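Local coordinates for protein congerin-1 (Conger myriaster, PDB 1C1L) that binds beta-galactosides such as lactose as a homodimeric galectin, although its physiological role is not yet known, at residues 24-28 and 82-86; 55-61 and 74-80. All coordinates share one frame; numbering follows the deposited sequence.

Contact 1 of 2, residues 24-28 and 82-86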
loop_
_atom_site.group_PDB
_atom_site.type_symbol
_atom_site.label_atom_id
_atom_site.label_comp_id
_atom_site.label_asym_id
_atom_site.label_seq_id
_atom_site.Cartn_x
_atom_site.Cartn_y
_atom_site.Cartn_z
ATOM N N ILE A 24 -2.054 16.818 -2.547
ATOM C CA ILE A 24 -1.920 17.436 -3.853
ATOM C C ILE A 24 -0.846 18.510 -3.711
ATOM O O ILE A 24 -0.787 19.197 -2.684
ATOM C CB ILE A 24 -3.280 18.045 -4.267
ATOM C CG1 ILE A 24 -4.329 16.946 -4.358
ATOM C CG2 ILE A 24 -3.167 18.721 -5.620
ATOM C CD1 ILE A 24 -5.764 17.469 -4.174
ATOM N N ASN A 25 0.012 18.684 -4.696
ATOM C CA ASN A 25 1.027 19.726 -4.656
ATOM C C ASN A 25 0.390 21.100 -4.636
ATOM O O ASN A 25 -0.783 21.302 -4.985
ATOM C CB ASN A 25 1.930 19.737 -5.873
ATOM C CG ASN A 25 2.792 18.509 -6.061
ATOM O OD1 ASN A 25 2.845 17.611 -5.230
ATOM N ND2 ASN A 25 3.494 18.372 -7.169
ATOM N N ASN A 26 1.151 22.072 -4.185
ATOM C CA ASN A 26 0.738 23.460 -4.364
ATOM C C ASN A 26 0.973 23.777 -5.830
ATOM O O ASN A 26 1.754 23.096 -6.504
ATOM C CB ASN A 26 1.568 24.391 -3.518
ATOM C CG ASN A 26 1.425 24.070 -2.040
ATOM O OD1 ASN A 26 2.416 23.992 -1.327
ATOM N ND2 ASN A 26 0.242 23.827 -1.521
ATOM N N SER A 27 0.262 24.772 -6.351
ATOM C CA SER A 27 0.319 25.154 -7.761
ATOM C C SER A 27 0.260 23.973 -8.752
ATOM O O SER A 27 1.105 23.836 -9.642
ATOM C CB SER A 27 1.583 25.977 -7.951
ATOM O OG SER A 27 1.577 26.953 -6.915
ATOM N N PRO A 28 -0.691 23.050 -8.627
ATOM C CA PRO A 28 -0.790 21.888 -9.485
ATOM C C PRO A 28 -1.335 22.167 -10.875
ATOM O O PRO A 28 -2.134 23.069 -11.111
ATOM C CB PRO A 28 -1.660 20.945 -8.710
ATOM C CG PRO A 28 -2.668 21.901 -8.124
ATOM C CD PRO A 28 -1.879 23.153 -7.793
ATOM N N LEU A 82 -11.602 18.865 -5.142
ATOM C CA LEU A 82 -10.283 18.868 -4.524
ATOM C C LEU A 82 -9.642 20.244 -4.669
ATOM O O LEU A 82 -10.014 21.037 -5.542
ATOM C CB LEU A 82 -9.392 17.782 -5.158
ATOM C CG LEU A 82 -9.881 16.322 -5.134
ATOM C CD1 LEU A 82 -8.763 15.408 -5.621
ATOM C CD2 LEU A 82 -10.266 15.904 -3.718
ATOM N N SER A 83 -8.637 20.499 -3.844
ATOM C CA SER A 83 -7.957 21.768 -3.791
ATOM C C SER A 83 -6.465 21.535 -3.719
ATOM O O SER A 83 -5.962 20.572 -3.131
ATOM C CB SER A 83 -8.402 22.540 -2.555
ATOM O OG SER A 83 -9.812 22.511 -2.375
ATOM N N ALA A 84 -5.736 22.459 -4.324
ATOM C CA ALA A 84 -4.284 22.470 -4.324
ATOM C C ALA A 84 -3.776 22.430 -2.892
ATOM O O ALA A 84 -4.390 23.063 -2.027
ATOM C CB ALA A 84 -3.770 23.742 -4.936
ATOM N N GLY A 85 -2.685 21.696 -2.655
ATOM C CA GLY A 85 -2.057 21.617 -1.349
ATOM C C GLY A 85 -2.800 20.793 -0.301
ATOM O O GLY A 85 -2.327 20.681 0.835
ATOM N N GLN A 86 -3.948 20.200 -0.622
ATOM C CA GLN A 86 -4.741 19.493 0.370
ATOM C C GLN A 86 -4.474 17.997 0.384
ATOM O O GLN A 86 -4.036 17.387 -0.574
ATOM C CB GLN A 86 -6.271 19.709 0.124
ATOM C CG GLN A 86 -6.947 18.791 -0.929
ATOM C CD GLN A 86 -8.465 18.609 -0.948
ATOM O OE1 GLN A 86 -9.208 19.484 -1.368
ATOM N NE2 GLN A 86 -9.068 17.497 -0.564
#
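Two backbone hydrogen bonds join residues 24-28 to the turn 82-86: I24 N donates to Q86 O (2.9 Å) and G85 N to N25 O (3.0 Å). Beside them G85 CA leans on I24 O in a CA-H...O contact of 3.0 Å. The turn that presents these groups is a type II beta turn from S83 to Q86, closed by the backbone bond from Q86 N to S83 O (3.2 Å), with G85 at its positive-phi position, and N26 lays its amide ND2 against G85 CA (3.2 Å).

Side-chain packing accompanies these bonds. I24 keeps CG1 beside its own backbone N (chi1 -61°) and extends beyond it, which carries CD1 along the turn to L82 CB (3.8 Å) and to the CG of Q86, whose side chain runs alongside in the same direction. The same CD1 also lies against the carbonyl oxygen S83 O. Separately, P28 CD presses on the methyl CB of A84 at a tight 3.5 Å.

Q86 reaches along the turn, and its OE1 makes weak bonds with S83 N and OG. I24 and L82 both touch F31 and F88, and I24 and P28 touch F50. The arrangement is a loop-to-loop junction at one end of the galectin beta-sandwich, where the chain passes between the sheets and the end of strand 18-24 meets the turn leading into strand 87-94.

Contact 2 of 2, residues 55-61 and 74-80. With BGC (beta-D-glucopyranose), chain B; GAL (beta-D-galactopyranose), chain C.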
loop_
_atom_site.group_PDB
_atom_site.type_symbol
_atom_site.label_atom_id
_atom_site.label_comp_id
_atom_site.label_asym_id
_atom_site.label_seq_id
_atom_site.Cartn_x
_atom_site.Cartn_y
_atom_site.Cartn_z
ATOM N N ASP A 55 -8.779 23.015 -19.787
ATOM C CA ASP A 55 -9.358 22.285 -18.685
ATOM C C ASP A 55 -8.984 22.926 -17.371
ATOM O O ASP A 55 -7.816 22.980 -16.967
ATOM C CB ASP A 55 -8.864 20.850 -18.714
ATOM C CG ASP A 55 -9.471 20.083 -19.865
ATOM O OD1 ASP A 55 -10.612 20.357 -20.248
ATOM O OD2 ASP A 55 -8.799 19.211 -20.386
ATOM N N GLN A 56 -10.011 23.477 -16.747
ATOM C CA GLN A 56 -9.901 24.117 -15.458
ATOM C C GLN A 56 -10.863 23.339 -14.594
ATOM O O GLN A 56 -12.019 23.166 -14.967
ATOM C CB GLN A 56 -10.336 25.576 -15.534
ATOM C CG GLN A 56 -9.437 26.484 -16.353
ATOM C CD GLN A 56 -8.066 26.682 -15.738
ATOM O OE1 GLN A 56 -7.884 26.809 -14.520
ATOM N NE2 GLN A 56 -7.043 26.690 -16.573
ATOM N N ASN A 57 -10.376 22.805 -13.480
ATOM C CA ASN A 57 -11.187 22.046 -12.533
ATOM C C ASN A 57 -12.147 21.043 -13.152
ATOM O O ASN A 57 -13.352 20.955 -12.872
ATOM C CB ASN A 57 -11.925 23.025 -11.620
ATOM C CG ASN A 57 -10.978 23.801 -10.713
ATOM O OD1 ASN A 57 -9.799 23.486 -10.554
ATOM N ND2 ASN A 57 -11.377 24.852 -10.029
ATOM N N THR A 58 -11.517 20.200 -13.959
ATOM C CA THR A 58 -12.221 19.162 -14.689
ATOM C C THR A 58 -11.647 17.797 -14.311
ATOM O O THR A 58 -10.436 17.661 -14.122
ATOM C CB THR A 58 -12.066 19.367 -16.222
ATOM O OG1 THR A 58 -12.447 20.707 -16.516
ATOM C CG2 THR A 58 -12.906 18.385 -17.035
ATOM N N ILE A 59 -12.514 16.815 -14.128
ATOM C CA ILE A 59 -12.130 15.427 -13.897
ATOM C C ILE A 59 -12.289 14.771 -15.258
ATOM O O ILE A 59 -13.334 14.907 -15.914
ATOM C CB ILE A 59 -13.076 14.704 -12.901
ATOM C CG1 ILE A 59 -12.995 15.320 -11.513
ATOM C CG2 ILE A 59 -12.678 13.220 -12.828
ATOM C CD1 ILE A 59 -14.168 14.870 -10.618
ATOM N N VAL A 60 -11.257 14.061 -15.685
ATOM C CA VAL A 60 -11.256 13.319 -16.924
ATOM C C VAL A 60 -10.983 11.867 -16.555
ATOM O O VAL A 60 -10.002 11.569 -15.864
ATOM C CB VAL A 60 -10.149 13.823 -17.872
ATOM C CG1 VAL A 60 -10.096 12.961 -19.126
ATOM C CG2 VAL A 60 -10.426 15.271 -18.266
ATOM N N MET A 61 -11.812 10.967 -17.033
ATOM C CA MET A 61 -11.665 9.537 -16.827
ATOM C C MET A 61 -11.500 8.868 -18.178
ATOM O O MET A 61 -12.180 9.213 -19.159
ATOM C CB MET A 61 -12.891 8.973 -16.143
ATOM C CG MET A 61 -13.038 9.503 -14.733
ATOM S SD MET A 61 -14.560 8.907 -13.973
ATOM C CE MET A 61 -15.655 10.159 -14.575
ATOM N N GLU A 74 -13.009 9.741 -23.448
ATOM C CA GLU A 74 -13.039 10.412 -22.167
ATOM C C GLU A 74 -14.451 10.588 -21.651
ATOM O O GLU A 74 -15.412 10.764 -22.414
ATOM C CB GLU A 74 -12.436 11.796 -22.262
ATOM C CG GLU A 74 -10.992 11.746 -22.692
ATOM C CD GLU A 74 -10.301 13.101 -22.723
ATOM O OE1 GLU A 74 -10.965 14.128 -22.795
ATOM O OE2 GLU A 74 -9.083 13.126 -22.675
ATOM N N GLN A 75 -14.590 10.426 -20.341
ATOM C CA GLN A 75 -15.783 10.816 -19.629
ATOM C C GLN A 75 -15.272 11.901 -18.686
ATOM O O GLN A 75 -14.224 11.796 -18.047
ATOM C CB GLN A 75 -16.385 9.645 -18.861
ATOM C CG GLN A 75 -16.944 8.638 -19.872
ATOM C CD GLN A 75 -17.959 7.682 -19.270
ATOM O OE1 GLN A 75 -18.496 7.954 -18.199
ATOM N NE2 GLN A 75 -18.313 6.591 -19.925
ATOM N N ARG A 76 -15.952 13.034 -18.696
ATOM C CA ARG A 76 -15.571 14.225 -17.950
ATOM C C ARG A 76 -16.618 14.609 -16.938
ATOM O O ARG A 76 -17.807 14.312 -17.118
ATOM C CB ARG A 76 -15.376 15.404 -18.881
ATOM C CG ARG A 76 -14.163 15.184 -19.759
ATOM C CD ARG A 76 -14.102 16.175 -20.892
ATOM N NE ARG A 76 -12.801 16.056 -21.523
ATOM C CZ ARG A 76 -11.891 17.011 -21.366
ATOM N NH1 ARG A 76 -12.177 18.083 -20.641
ATOM N NH2 ARG A 76 -10.673 16.885 -21.888
ATOM N N SER A 77 -16.171 15.287 -15.899
ATOM C CA SER A 77 -17.072 15.826 -14.906
ATOM C C SER A 77 -16.491 17.156 -14.480
ATOM O O SER A 77 -15.268 17.297 -14.402
ATOM C CB SER A 77 -17.158 14.911 -13.681
ATOM O OG SER A 77 -18.006 15.471 -12.675
ATOM N N THR A 78 -17.324 18.158 -14.187
ATOM C CA THR A 78 -16.804 19.365 -13.575
ATOM C C THR A 78 -17.318 19.471 -12.147
ATOM O O THR A 78 -17.404 20.551 -11.556
ATOM C CB THR A 78 -17.211 20.614 -14.364
ATOM O OG1 THR A 78 -18.633 20.581 -14.520
ATOM C CG2 THR A 78 -16.384 20.708 -15.630
ATOM N N ASN A 79 -17.738 18.364 -11.534
ATOM C CA ASN A 79 -18.169 18.384 -10.144
ATOM C C ASN A 79 -16.858 18.150 -9.385
ATOM O O ASN A 79 -16.531 17.046 -8.948
ATOM C CB ASN A 79 -19.183 17.264 -9.917
ATOM C CG ASN A 79 -19.888 17.461 -8.582
ATOM O OD1 ASN A 79 -19.583 18.401 -7.853
ATOM N ND2 ASN A 79 -20.857 16.639 -8.222
ATOM N N PHE A 80 -16.057 19.209 -9.340
ATOM C CA PHE A 80 -14.681 19.131 -8.863
ATOM C C PHE A 80 -14.550 19.638 -7.434
ATOM O O PHE A 80 -14.892 20.787 -7.162
ATOM C CB PHE A 80 -13.850 19.951 -9.827
ATOM C CG PHE A 80 -12.343 19.768 -9.752
ATOM C CD1 PHE A 80 -11.578 20.471 -8.815
ATOM C CD2 PHE A 80 -11.716 18.952 -10.695
ATOM C CE1 PHE A 80 -10.187 20.363 -8.841
ATOM C CE2 PHE A 80 -10.322 18.853 -10.714
ATOM C CZ PHE A 80 -9.556 19.565 -9.794
HETATM C C2 BGC B . -8.189 15.616 -25.013
HETATM C C3 BGC B . -7.137 15.579 -23.892
HETATM C C4 BGC B . -6.163 14.442 -24.144
HETATM C C5 BGC B . -5.548 14.593 -25.543
HETATM C C6 BGC B . -4.575 13.482 -25.877
HETATM C C1 BGC B . -7.513 15.668 -26.381
HETATM O O1 BGC B . -8.461 15.555 -27.370
HETATM O O2 BGC B . -9.011 16.763 -24.845
HETATM O O3 BGC B . -7.784 15.398 -22.647
HETATM O O4 BGC B . -5.107 14.482 -23.145
HETATM O O5 BGC B . -6.607 14.558 -26.513
HETATM O O6 BGC B . -5.199 12.208 -25.833
HETATM C C1 GAL C . -4.718 13.275 -22.604
HETATM C C2 GAL C . -3.519 13.476 -21.677
HETATM C C3 GAL C . -3.169 12.171 -20.959
HETATM C C4 GAL C . -4.414 11.571 -20.279
HETATM C C5 GAL C . -5.563 11.485 -21.275
HETATM C C6 GAL C . -6.843 10.997 -20.633
HETATM O O2 GAL C . -2.406 13.908 -22.449
HETATM O O3 GAL C . -2.162 12.435 -19.996
HETATM O O4 GAL C . -4.772 12.396 -19.181
HETATM O O5 GAL C . -5.829 12.781 -21.866
HETATM O O6 GAL C . -7.865 10.876 -21.591
#
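Strands 58-61 and 75-77 run antiparallel, their axes 4.7 Å apart at closest approach, with I59-S77 and M61-Q75 as hydrogen-bonded pairs and V60-R76 as the non-hydrogen-bonded pair between them. Each of the two hydrogen-bonded pairs is joined by N-H...O bonds in both directions.

On the face bearing V60 and R76, the arginine runs extended from CG to NE, and its guanidinium lies over V60 CG2, which sits 3.8 Å from its plane. Its edge is occupied by acids. NE and NH2 together grip the single atom E74 OE1, with NH2 2.9 Å from it, while NH1 makes a 2.8 Å salt bridge to D55 OD1, approaching from above that carboxylate plane; the planes of the D55 and R76 groups are turned 44° apart. D55 OD2 adds a weak bond to R76 NH2 and is also bridged to R49.

The hairpin of strands 55-64 and 75-77 supplies part of the lactose site of the galectin fold. With OE1 held by arginine, E74 OE2 accepts from both sugars, BGC O3 at 2.6 Å and GAL O6 at 2.8 Å. H45, R30, N62 and R49 also hydrogen-bond galactose, and R49 bonds the glucose as well.

Toward the opposite end, N57 CA stands over the centre of the F80 ring in a CH-pi contact, 3.7 Å from the centroid, and the N57 side-chain amide lies 18° from the ring plane. The phenyl arrives there because CG is anti to the F80 backbone N (chi1 -166°). I59 CG1 also touches this ring, at CD2, and H48 and F50 meet it edge-to-face. T58, next to N57 in a G1 beta bulge facing R49, directs CG2 obliquely at the guanidinium, 3.7 Å from R76 NH1.

How the contacts relate
From the N terminus, the chain leaves strand 18-24 of one sheet through residues 24-28, then crosses into strands 30-35 and 41-52 of the other. It turns into strand 55-64, passes through a loop to strand 75-77, and reaches residues 82-86 before entering strand 87-94 of the first sheet. Contact 2 closes the short hairpin loop of 12 residues between 61 and 74; contact 1 closes the 53-residue excursion that contains it. The two are therefore nested and do not cross. Contact 2 pairs the edge strand 75-77 with strand 55-64 of the sugar-binding sheet, whereas contact 1 joins the connections between the two sheets. Their centres lie about 16 Å apart, and segments 74-80 and 82-86 adjoin in the sequence.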